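Local atomic coordinates of deacetylase EF_0837 (PDB entry 2ICS), a protein that is a two-zinc metallo-dependent hydrolase that removes the acetyl group from acetyl-(R)-mandelate in vitro, though with very low efficiency. Residues A192-L196 with D197-A201; D226-K229 with D230-Q234. One frame throughout, in Å; residues are numbered along the deposited sequence.

Contact 1 (A192-L196 with D197-A201); sequences APPHL and DEILA
Leu196 and Leu200, one helical turn apart, form the tightly packed side of this helix start. A chi1 of -172° turns the Leu196 side chain opposite its own N and lays the isobutyl group across that of Leu200 at a slant; its CG meets Leu200 CD1 at 3.6 Å. Branched aliphatic residues suit both places, since the pair continues into Phe231 of helix 230-237, and Leu196 also reaches Ile189. Between them runs a backbone bond, Leu200 N to Leu196 O at 2.8 Å. Pro194 and Ile199 extend the apolar side with a looser contact, CB of the proline ring 4.0 Å from Ile199 CG1, the two side chains crossing at about a right angle. Ile199 also packs on Val187 and Ile189 of strand 186-189.

His195 is at the N-cap position, and its carbonyl O starts the helical bonding, taking Ile199 N at 3.2 Å and, weakly, Glu198 N at 3.0 Å. Asn218 OD1 accepts the first-turn N-H of Leu196. The solvent side is polar. Asp197 holds CG between its backbone N and carbonyl carbon (chi1 53°), which swings OD1 back to 3.1 Å from His195 CB; imidazole and carboxylate lie side by side, their planes turned 47° apart. Glu198 stretches out until OE2 comes 4.0 Å from Pro194 CB. Two acidic residues in the first turn probably interact favourably with the positive end of the helix dipole. Before the helix, cis peptide bonds precede both Pro193 and Pro194, and the stiff prolines suit this sharply bent approach. The whole is a beta-alpha connection of a TIM barrel, in which strand 186-189, bearing the zinc ligand His188, passes through a loop with two consecutive cis-prolines into helix 196-202.

Contact 2 (D226-K229 with D230-Q234); sequences DKIK and DFAWQ
The ring of Phe231 carries Lys229 on one face: CB stands 4.1 Å from the ring centroid, 22° off the normal, a CH-pi contact. Phe231 CG sits between its backbone N and carbonyl carbon (chi1 61°), which turns the ring back toward the lysine. The lysine chain is extended and runs alongside the ring, bringing CD to 3.5 Å from CZ. Its aliphatic length can therefore cover an aromatic while NZ goes on to hydrogen-bond the carbonyl oxygens of Glu217 and Gly219. The second flat group, Trp233, crosses Ile228 at about a right angle, with Ile228 CG2 3.5 Å from Trp233 CD1. Glu262 takes the indole NE1 with OE1 and Ile228 N with OE2, joining strand and helix start, and Tyr236 meets the indole nearly at a right angle. Small Ala232 meets the same methyl, its CB 4.0 Å from Ile228 CG2.

At the N-cap position, Lys229 uses its backbone O as acceptor for two weak bonds, from Ala232 N at 3.1 Å and Trp233 N at 3.3 Å. Upstream, Asp226 and Lys227 both face Asp222 in a G1 beta bulge. The arrangement is thus a bulged two-stranded hairpin leading directly into helix 230-237 within a TIM-barrel beta-alpha connection.

Overall arrangement
Contact 1 precedes contact 2 along the chain, and their centres lie about 13 Å apart. Each marks the start of a helix, 196-202 and then 230-237, in consecutive beta-alpha units of the barrel; the two helices link strands 186-189, 208-210 and 241-243, neighbours in one parallel sheet. The two helix starts touch directly, Leu200 CD1 lying 3.4 Å from Phe231 CD1, while Asp197 N comes equally close to Phe231 CE1. Neighbouring helices are thereby joined on the barrel's outer layer. Contact 1 is nearer the metal site, since Ile199 is about 7 Å from the zinc ligand His188 between side chains; contact 2 lies away from the annotated sites.

Contact 1 (A192-L196 with D197-A201)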
# COMPACT_ATOMS: atom_id res chain seq x y z
N ALA A 192 16.04 13.46 9.66
CA ALA A 192 16.41 14.67 8.94
C ALA A 192 17.91 14.57 8.68
O ALA A 192 18.63 13.90 9.42
CB ALA A 192 16.10 15.91 9.80
N PRO A 193 18.41 15.23 7.62
CA PRO A 193 17.67 16.05 6.66
C PRO A 193 16.99 15.23 5.57
O PRO A 193 17.35 14.08 5.33
CB PRO A 193 18.77 16.94 6.08
CG PRO A 193 19.92 15.98 5.99
CD PRO A 193 19.86 15.29 7.35
N PRO A 194 15.99 15.81 4.90
CA PRO A 194 15.54 17.19 5.16
C PRO A 194 14.58 17.21 6.34
O PRO A 194 14.15 16.16 6.82
CB PRO A 194 14.82 17.58 3.86
CG PRO A 194 15.21 16.48 2.85
CD PRO A 194 15.32 15.26 3.71
N HIS A 195 14.25 18.41 6.80
CA HIS A 195 13.31 18.56 7.90
C HIS A 195 11.92 18.33 7.33
O HIS A 195 11.64 18.71 6.19
CB HIS A 195 13.44 19.96 8.50
CG HIS A 195 14.69 20.15 9.30
ND1 HIS A 195 14.89 19.52 10.51
CD2 HIS A 195 15.83 20.84 9.04
CE1 HIS A 195 16.10 19.81 10.96
NE2 HIS A 195 16.69 20.61 10.09
N LEU A 196 11.05 17.70 8.11
CA LEU A 196 9.70 17.39 7.66
C LEU A 196 8.94 18.58 7.08
O LEU A 196 8.32 18.46 6.03
CB LEU A 196 8.89 16.77 8.81
CG LEU A 196 7.52 16.21 8.41
CD1 LEU A 196 7.66 15.17 7.31
CD2 LEU A 196 6.85 15.60 9.63
N ASP A 197 8.99 19.71 7.77
CA ASP A 197 8.28 20.90 7.31
C ASP A 197 8.68 21.33 5.91
O ASP A 197 7.86 21.80 5.13
CB ASP A 197 8.49 22.05 8.31
CG ASP A 197 9.96 22.32 8.59
OD1 ASP A 197 10.69 21.37 8.94
OD2 ASP A 197 10.38 23.49 8.47
N GLU A 198 9.96 21.16 5.59
CA GLU A 198 10.47 21.53 4.28
C GLU A 198 9.92 20.56 3.23
O GLU A 198 9.65 20.94 2.10
CB GLU A 198 12.01 21.48 4.31
CG GLU A 198 12.69 22.15 3.13
CD GLU A 198 14.21 22.16 3.27
OE1 GLU A 198 14.88 22.75 2.40
OE2 GLU A 198 14.73 21.58 4.25
N ILE A 199 9.77 19.30 3.63
CA ILE A 199 9.24 18.26 2.75
C ILE A 199 7.75 18.45 2.50
O ILE A 199 7.28 18.44 1.36
CB ILE A 199 9.46 16.86 3.36
CG1 ILE A 199 10.95 16.56 3.43
CG2 ILE A 199 8.74 15.81 2.53
CD1 ILE A 199 11.27 15.24 4.10
N LEU A 200 7.01 18.62 3.59
CA LEU A 200 5.56 18.80 3.52
C LEU A 200 5.19 20.06 2.75
O LEU A 200 4.16 20.10 2.08
CB LEU A 200 4.97 18.85 4.93
CG LEU A 200 5.01 17.54 5.74
CD1 LEU A 200 4.52 17.79 7.15
CD2 LEU A 200 4.14 16.49 5.07
N ALA A 201 6.04 21.08 2.85
CA ALA A 201 5.79 22.34 2.17
C ALA A 201 5.78 22.20 0.65
O ALA A 201 5.05 22.91 -0.03
CB ALA A 201 6.84 23.36 2.59

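Contact 2 (D226-K229 with D230-Q234)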
# COMPACT_ATOMS: atom_id res chain seq x y z
N ASP A 226 4.16 16.38 22.92
CA ASP A 226 3.37 15.18 22.74
C ASP A 226 2.13 15.51 21.91
O ASP A 226 1.05 14.96 22.12
CB ASP A 226 2.96 14.60 24.10
CG ASP A 226 2.62 13.12 24.03
OD1 ASP A 226 3.44 12.35 23.48
OD2 ASP A 226 1.55 12.73 24.53
N LYS A 227 2.30 16.42 20.96
CA LYS A 227 1.21 16.83 20.08
C LYS A 227 1.67 16.74 18.63
O LYS A 227 2.86 16.79 18.34
CB LYS A 227 0.80 18.27 20.39
CG LYS A 227 0.13 18.46 21.74
CD LYS A 227 -0.10 19.94 22.04
CE LYS A 227 -0.94 20.62 20.96
NZ LYS A 227 -2.31 20.04 20.85
N ILE A 228 0.71 16.60 17.72
CA ILE A 228 1.05 16.53 16.31
C ILE A 228 1.45 17.91 15.83
O ILE A 228 0.70 18.88 16.01
CB ILE A 228 -0.14 16.01 15.49
CG1 ILE A 228 -0.39 14.55 15.83
CG2 ILE A 228 0.14 16.17 13.99
CD1 ILE A 228 -1.51 13.94 15.05
N LYS A 229 2.63 18.01 15.24
CA LYS A 229 3.14 19.28 14.74
C LYS A 229 2.10 19.96 13.85
O LYS A 229 1.40 19.30 13.09
CB LYS A 229 4.45 19.05 13.98
CG LYS A 229 5.52 18.39 14.84
CD LYS A 229 6.75 18.00 14.03
CE LYS A 229 7.80 17.32 14.92
NZ LYS A 229 8.98 16.86 14.13
N ASP A 230 1.99 21.29 13.96
CA ASP A 230 1.02 22.06 13.19
C ASP A 230 1.14 21.95 11.68
O ASP A 230 0.14 21.84 10.98
CB ASP A 230 1.08 23.54 13.57
CG ASP A 230 0.75 23.78 15.03
OD1 ASP A 230 -0.23 23.18 15.53
OD2 ASP A 230 1.46 24.59 15.67
N PHE A 231 2.37 22.01 11.17
CA PHE A 231 2.58 21.94 9.74
C PHE A 231 2.21 20.57 9.19
O PHE A 231 1.92 20.43 8.00
CB PHE A 231 4.03 22.32 9.38
CG PHE A 231 5.08 21.43 9.99
CD1 PHE A 231 5.38 20.20 9.42
CD2 PHE A 231 5.78 21.83 11.12
CE1 PHE A 231 6.38 19.39 9.95
CE2 PHE A 231 6.78 21.03 11.67
CZ PHE A 231 7.08 19.80 11.08
N ALA A 232 2.22 19.55 10.06
CA ALA A 232 1.84 18.21 9.64
C ALA A 232 0.32 18.22 9.43
O ALA A 232 -0.20 17.65 8.48
CB ALA A 232 2.22 17.19 10.71
N TRP A 233 -0.39 18.89 10.33
CA TRP A 233 -1.84 19.01 10.22
C TRP A 233 -2.17 19.81 8.96
O TRP A 233 -3.14 19.51 8.26
CB TRP A 233 -2.42 19.73 11.44
CG TRP A 233 -3.03 18.81 12.43
CD1 TRP A 233 -2.53 18.46 13.65
CD2 TRP A 233 -4.25 18.08 12.27
NE1 TRP A 233 -3.36 17.55 14.26
CE2 TRP A 233 -4.43 17.30 13.44
CE3 TRP A 233 -5.22 18.02 11.26
CZ2 TRP A 233 -5.53 16.46 13.61
CZ3 TRP A 233 -6.32 17.17 11.44
CH2 TRP A 233 -6.46 16.41 12.60
N GLN A 234 -1.37 20.82 8.69
CA GLN A 234 -1.58 21.66 7.51
C GLN A 234 -1.49 20.84 6.24
O GLN A 234 -2.36 20.93 5.38
CB GLN A 234 -0.55 22.80 7.50
CG GLN A 234 -0.84 23.87 8.53
CD GLN A 234 0.35 24.79 8.77
OE1 GLN A 234 1.06 25.16 7.83
NE2 GLN A 234 0.56 25.18 10.02